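Side-chain contacts in cellulose 1,4-beta-cellobiosidase (Thermobifida fusca, PDB 4JJJ), which probably hydrolyses cellulose as a family 48 cellobiohydrolase, this chain being its catalytic domain with an (alpha/alpha)6 fold: residues A[78-81]-A[82-86]; A[229-232]-A[233-237]; A[60-63]-A[64-67]. The protein carries 1 engineered substitution. All blocks are in the same frame, centred on the assembly; numbering follows the deposited sequence. Where two conformers were deposited one is given.

Contact 1. Residues A[78-81]-A[82-86]; sequences ESME and TFIIP. With ZN (zinc ion), chain B.
With chi1 at -54°, Thr82 turns OG1 anti to its own carbonyl carbon and back beside its backbone N, where both donors meet the carbonyl of Glu78, one helical turn earlier. Thr82 OG1 reaches Glu78 O at 2.8 Å from above the carbonyl plane, while Thr82 N makes the usual helical bond to the same oxygen. Threonine suits the place: its hydroxyl bonds back to the helix while its methyl CG2 stands over the centre of the Phe83 ring. Ser79 OG, held by Leu28 O, lies in the plane of that ring at its edge, 3.6 Å from Phe83 CD2.

Deeper in the protein, in the conformer described, Met80 CG packs against Ile84 CG2 at 3.7 Å. Ile84 is the first residue to leave helical phi/psi, and Met80 O accepts from Ile84 N at 3.0 Å and from Ile85 N at 3.1 Å, the two donors coming from opposite faces of its plane. The extra bond ties the departing chain to the last turn.

Glu81, its chain extended beyond CG, sends OE1 to 2.1 Å from the zinc ion, which Lys255 and two waters also bind. Tyr144 OH is hydrogen-bonded to OE2. The carboxylate therefore grips the metal through a single oxygen, and the bond to the other probably restrains its rotation.

Contact 2. Residues A[229-232]-A[233-237]; sequences AVQV and MFWAH. With ZN (zinc ion), chain C; ZN (zinc ion), chain R.
Trp235 lays its indole back across the preceding turn, so that CD1 comes to 3.3 Å from Gln231 O and also passes near CG of Gln231. Its CG stands beside the backbone N, anti to the carbonyl carbon (chi1 -73°), which folds the ring toward the earlier residues. On one face of the indole sits Phe234 CE2, 3.7 Å above the centre, while Trp235 NE1 lies in the plane of the Phe234 ring at its edge. Two broad aromatic groups thus fill the side of the helix facing helices 416-432 and 329-337.

The polar ends here are buried and find partners. Gln427 OE1 takes both Trp235 NE1 and Gln231 NE2, and Gln231 OE1 meets Asn328 ND2; an amide that donates and accepts at once suits such a place.

Met233 is bent at chi2 and chi3, and its CG rests 3.5 Å from Ala229 O before the flexible thioether turns toward helix 250-263. Val232 offers a compact branched surface to helix 50-67, while Val232 O accepts the helical bond from Ala236 N at 2.8 Å.

Farther on, His237 NE2 and Glu340 are zinc ligands. The ion is modelled at two positions too near one another to be readily occupied together, so they are probably alternatives, and the detailed geometry is doubtful. A helical segment whose residues are buried and which packs on four other helices is consistent with an inner helix of the (alpha/alpha)6 barrel of family 48 glycosidases.

Contact 3. Residues A[60-63]-A[64-67]; sequences EAYY and GRVT
Hydrogen bonds from Thr67 converge on Tyr63 O. Thr67 OG1 gives its proton to that oxygen at 2.8 Å and Thr67 N lies 2.9 Å from it, the two reaching the carbonyl from opposite faces of its plane. With chi1 at 66°, OG1 sits between the backbone N and the carbonyl carbon; from there it bonds to Tyr63 O, with the methyl left to lie over the ring, and it also meets Asp69 N just beyond the helix. A small side chain carrying both a donor and a methyl fits this last turn.

The second kind of contact is with the face of the Tyr63 ring. Thr67 CG2 makes a CH-pi contact there, 3.8 Å from the ring centroid and 23° off the normal, while Thr67 OG1 stands over the same ring nearer its rim, 3.3 Å from Tyr63 CE2. Tyr10 of helix 2-14 stacks on the Tyr63 ring as well. An alanine at Tyr63 would keep the backbone carbonyl but is likely to deprive the Thr67 methyl of its aromatic support and the Tyr10 ring of its stacking mate.

These residues form the C-terminal turns of helix 50-67 in the (alpha/alpha)6 fold, with helices 2-14, 620-637 and 223-242 against its flanks. Within the helix, Gly64 N bonds to Glu60 O at 2.9 Å, and Gly64 O accepts from Gln243 NE2.

Alongside, Tyr62 and Arg65 point the same way, with Arg65 CD 4.0 Å from Tyr62 CE2 and the ring and guanidinium planes 61° apart. Tyr62 OH is bonded to Glu635 OE1, and the Arg65 guanidinium makes a cation-pi contact with Trp239.

In the fold
Contacts 2 and 3 lie on adjoining helices, their centres about 12 Å apart, and touch where Val232 CG1 meets Ala61 CB at 3.6 Å. Contact 1 follows on the next helix after contact 3; its nearest atoms stop about 5 Å from contact 2 and about 9 Å from contact 3. Between contacts 1 and 2, Leu57 of helix 50-67 touches both Met80 and Val232. Toward the active site, the side chain of Ile84 is about 8 Å from that of Glu51, the predicted proton donor, and that of Gln231 about 7 Å from Asn224, the engineered residue at the predicted nucleophile position.

Contact 1. Residues A[78-81]-A[82-86]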
# COMPACT_ATOMS: atom_id res chain seq x y z
N GLU A 78 18.41 4.98 -6.27
CA GLU A 78 19.23 5.73 -5.32
C GLU A 78 18.43 6.62 -4.40
O GLU A 78 18.69 6.63 -3.16
CB GLU A 78 20.26 6.59 -6.08
CG GLU A 78 21.39 7.06 -5.20
CD GLU A 78 22.43 7.91 -5.95
OE1 GLU A 78 23.21 8.65 -5.29
OE2 GLU A 78 22.35 7.95 -7.16
N SER A 79 17.42 7.30 -4.95
CA SER A 79 16.57 8.14 -4.17
C SER A 79 15.85 7.34 -3.08
O SER A 79 15.81 7.72 -1.91
CB SER A 79 15.66 8.94 -5.04
OG SER A 79 14.84 9.74 -4.19
N MET A 80 15.20 6.22 -3.47
CA MET A 80 14.57 5.26 -2.53
C MET A 80 15.53 4.87 -1.38
O MET A 80 15.21 4.92 -0.17
CB MET A 80 14.04 4.03 -3.31
CG MET A 80 13.07 3.06 -2.56
SD MET A 80 12.61 1.67 -3.65
CE MET A 80 12.76 2.69 -5.12
N GLU A 81 16.75 4.43 -1.73
CA GLU A 81 17.75 4.02 -0.71
C GLU A 81 18.15 5.16 0.18
O GLU A 81 18.43 4.95 1.38
CB GLU A 81 18.97 3.38 -1.40
CG GLU A 81 18.74 2.03 -1.93
CD GLU A 81 19.99 1.36 -2.47
OE1 GLU A 81 20.86 2.18 -2.88
OE2 GLU A 81 20.06 0.13 -2.49
N THR A 82 18.17 6.36 -0.32
CA THR A 82 18.58 7.50 0.44
C THR A 82 17.55 8.03 1.41
O THR A 82 17.87 8.45 2.52
CB THR A 82 19.09 8.65 -0.49
OG1 THR A 82 20.12 8.15 -1.34
CG2 THR A 82 19.57 9.82 0.22
N PHE A 83 16.28 7.95 0.98
CA PHE A 83 15.24 8.73 1.64
C PHE A 83 14.14 7.91 2.32
O PHE A 83 13.43 8.45 3.11
CB PHE A 83 14.63 9.81 0.76
CG PHE A 83 15.63 10.83 0.33
CD1 PHE A 83 16.26 11.61 1.29
CD2 PHE A 83 15.94 10.97 -1.01
CE1 PHE A 83 17.21 12.59 0.89
CE2 PHE A 83 16.84 11.95 -1.44
CZ PHE A 83 17.46 12.70 -0.49
N ILE A 84 13.91 6.68 1.91
CA ILE A 84 12.76 5.94 2.43
C ILE A 84 13.05 4.51 2.92
O ILE A 84 12.20 3.97 3.58
CB ILE A 84 11.58 5.97 1.46
CG1 ILE A 84 10.23 5.84 2.20
CG2 ILE A 84 11.72 4.96 0.34
CD1 ILE A 84 9.01 6.13 1.33
N ILE A 85 14.21 3.94 2.60
CA ILE A 85 14.65 2.70 3.23
C ILE A 85 15.49 3.20 4.41
O ILE A 85 16.53 3.75 4.19
CB ILE A 85 15.47 1.82 2.29
CG1 ILE A 85 14.58 1.40 1.10
CG2 ILE A 85 15.97 0.63 3.09
CD1 ILE A 85 15.22 0.47 0.12
N PRO A 86 15.04 3.03 5.65
CA PRO A 86 15.76 3.59 6.76
C PRO A 86 17.22 3.22 6.74
O PRO A 86 17.56 2.01 6.61
CB PRO A 86 14.99 3.00 7.97
CG PRO A 86 13.54 2.83 7.45
CD PRO A 86 13.81 2.31 6.06
ZN ZN B . 22.30 2.05 -4.47
O HOH W 1 22.61 9.29 -1.91
O HOH W 2 18.41 5.66 4.03
O HOH W 3 24.20 1.62 -5.47
O HOH W 4 21.83 3.81 -5.26

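Contact 2. Residues A[229-232]-A[233-237]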
# COMPACT_ATOMS: atom_id res chain seq x y z
N ALA A 229 7.63 -2.74 -6.55
CA ALA A 229 9.03 -2.41 -6.87
C ALA A 229 9.76 -3.66 -7.44
O ALA A 229 10.46 -3.59 -8.43
CB ALA A 229 9.70 -1.92 -5.66
N VAL A 230 9.52 -4.84 -6.88
CA VAL A 230 10.04 -6.07 -7.43
C VAL A 230 9.44 -6.39 -8.78
O VAL A 230 10.17 -6.68 -9.70
CB VAL A 230 9.76 -7.27 -6.47
CG1 VAL A 230 10.16 -8.64 -7.12
CG2 VAL A 230 10.47 -7.09 -5.12
N GLN A 231 8.15 -6.27 -8.96
CA GLN A 231 7.51 -6.44 -10.21
C GLN A 231 8.08 -5.51 -11.30
O GLN A 231 8.32 -5.94 -12.42
CB GLN A 231 6.00 -6.14 -10.02
CG GLN A 231 5.21 -6.11 -11.25
CD GLN A 231 3.82 -5.54 -11.05
OE1 GLN A 231 3.51 -5.07 -9.98
NE2 GLN A 231 2.95 -5.65 -12.09
N VAL A 232 8.35 -4.27 -10.94
CA VAL A 232 8.95 -3.30 -11.90
C VAL A 232 10.30 -3.82 -12.39
O VAL A 232 10.60 -3.81 -13.60
CB VAL A 232 9.12 -1.89 -11.30
CG1 VAL A 232 10.01 -1.04 -12.20
CG2 VAL A 232 7.76 -1.33 -11.03
N MET A 233 11.08 -4.41 -11.46
CA MET A 233 12.40 -4.85 -11.83
C MET A 233 12.34 -6.12 -12.64
O MET A 233 13.24 -6.37 -13.46
CB MET A 233 13.26 -4.95 -10.60
CG MET A 233 13.58 -3.63 -9.97
SD MET A 233 14.20 -2.34 -11.12
CE MET A 233 15.46 -3.17 -11.82
N PHE A 234 11.34 -6.98 -12.50
CA PHE A 234 11.15 -8.08 -13.47
C PHE A 234 11.07 -7.53 -14.88
O PHE A 234 11.72 -7.95 -15.84
CB PHE A 234 9.89 -8.87 -13.17
CG PHE A 234 9.50 -9.78 -14.26
CD1 PHE A 234 10.08 -11.02 -14.42
CD2 PHE A 234 8.55 -9.41 -15.15
CE1 PHE A 234 9.74 -11.87 -15.45
CE2 PHE A 234 8.17 -10.21 -16.17
CZ PHE A 234 8.81 -11.47 -16.38
N TRP A 235 10.29 -6.48 -15.05
CA TRP A 235 10.11 -5.86 -16.36
C TRP A 235 11.34 -5.14 -16.84
O TRP A 235 11.71 -5.30 -18.02
CB TRP A 235 8.89 -4.91 -16.36
CG TRP A 235 7.62 -5.75 -16.34
CD1 TRP A 235 6.69 -5.84 -15.29
CD2 TRP A 235 7.19 -6.63 -17.36
NE1 TRP A 235 5.72 -6.79 -15.65
CE2 TRP A 235 5.97 -7.23 -16.94
CE3 TRP A 235 7.68 -6.97 -18.62
CZ2 TRP A 235 5.26 -8.16 -17.74
CZ3 TRP A 235 7.03 -7.88 -19.37
CH2 TRP A 235 5.81 -8.52 -18.91
N ALA A 236 12.02 -4.42 -15.96
CA ALA A 236 13.29 -3.77 -16.36
C ALA A 236 14.21 -4.86 -16.93
O ALA A 236 14.86 -4.67 -18.00
CB ALA A 236 13.97 -3.10 -15.18
N HIS A 237 14.28 -6.02 -16.29
CA HIS A 237 15.13 -7.17 -16.76
C HIS A 237 14.72 -7.57 -18.16
O HIS A 237 15.53 -7.78 -19.10
CB HIS A 237 14.95 -8.43 -15.88
CG HIS A 237 15.61 -9.64 -16.47
ND1 HIS A 237 14.90 -10.65 -17.03
CD2 HIS A 237 16.90 -9.93 -16.67
CE1 HIS A 237 15.72 -11.52 -17.57
NE2 HIS A 237 16.95 -11.09 -17.39
ZN ZN C . 17.29 -13.20 -17.03
ZN ZN R . 18.92 -12.07 -17.56
O HOH W 5 18.66 -13.50 -19.02
O HOH W 6 15.82 -15.03 -16.86

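Contact 3. Residues A[60-63]-A[64-67]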
# COMPACT_ATOMS: atom_id res chain seq x y z
N GLU A 60 10.36 5.09 -14.66
CA GLU A 60 11.70 5.05 -15.23
C GLU A 60 12.05 3.76 -15.89
O GLU A 60 12.87 3.77 -16.81
CB GLU A 60 12.75 5.48 -14.15
CG GLU A 60 12.55 6.88 -13.59
CD GLU A 60 12.71 8.02 -14.52
OE1 GLU A 60 12.61 7.84 -15.78
OE2 GLU A 60 12.85 9.14 -13.96
N ALA A 61 11.39 2.67 -15.48
CA ALA A 61 11.69 1.40 -16.18
C ALA A 61 11.14 1.47 -17.59
O ALA A 61 11.76 1.02 -18.59
CB ALA A 61 11.12 0.21 -15.38
N TYR A 62 9.92 1.97 -17.77
CA TYR A 62 9.34 2.17 -19.11
C TYR A 62 10.15 3.20 -19.88
O TYR A 62 10.33 3.03 -21.08
CB TYR A 62 7.87 2.58 -19.07
CG TYR A 62 6.93 1.38 -19.23
CD1 TYR A 62 6.11 1.00 -18.20
CD2 TYR A 62 6.92 0.70 -20.40
CE1 TYR A 62 5.25 -0.08 -18.33
CE2 TYR A 62 6.08 -0.41 -20.54
CZ TYR A 62 5.21 -0.78 -19.49
OH TYR A 62 4.36 -1.92 -19.53
N TYR A 63 10.68 4.21 -19.25
CA TYR A 63 11.60 5.09 -19.92
C TYR A 63 12.81 4.35 -20.47
O TYR A 63 13.22 4.57 -21.63
CB TYR A 63 12.02 6.27 -19.03
CG TYR A 63 12.86 7.32 -19.79
CD1 TYR A 63 12.22 8.19 -20.66
CD2 TYR A 63 14.22 7.29 -19.70
CE1 TYR A 63 12.97 9.14 -21.34
CE2 TYR A 63 15.01 8.22 -20.39
CZ TYR A 63 14.36 9.11 -21.20
OH TYR A 63 15.07 10.05 -22.01
N GLY A 64 13.42 3.48 -19.68
CA GLY A 64 14.44 2.57 -20.21
C GLY A 64 14.05 1.73 -21.35
O GLY A 64 14.80 1.55 -22.30
N ARG A 65 12.85 1.18 -21.32
CA ARG A 65 12.35 0.38 -22.43
C ARG A 65 12.31 1.16 -23.71
O ARG A 65 12.78 0.71 -24.76
CB ARG A 65 10.95 -0.18 -22.17
CG ARG A 65 10.39 -1.02 -23.30
CD ARG A 65 8.96 -1.54 -23.12
NE ARG A 65 8.72 -2.47 -24.22
CZ ARG A 65 8.43 -2.13 -25.45
NH1 ARG A 65 8.04 -0.89 -25.82
NH2 ARG A 65 8.44 -3.10 -26.34
N VAL A 66 11.81 2.37 -23.59
CA VAL A 66 11.49 3.16 -24.75
C VAL A 66 12.81 3.78 -25.31
O VAL A 66 12.96 3.92 -26.55
CB VAL A 66 10.45 4.28 -24.42
CG1 VAL A 66 10.38 5.31 -25.51
CG2 VAL A 66 9.05 3.64 -24.23
N THR A 67 13.74 4.12 -24.47
CA THR A 67 14.92 4.89 -24.90
C THR A 67 16.23 4.15 -24.82
O THR A 67 17.27 4.59 -25.37
CB THR A 67 15.12 6.18 -24.08
OG1 THR A 67 15.44 5.87 -22.69
CG2 THR A 67 13.93 7.11 -24.18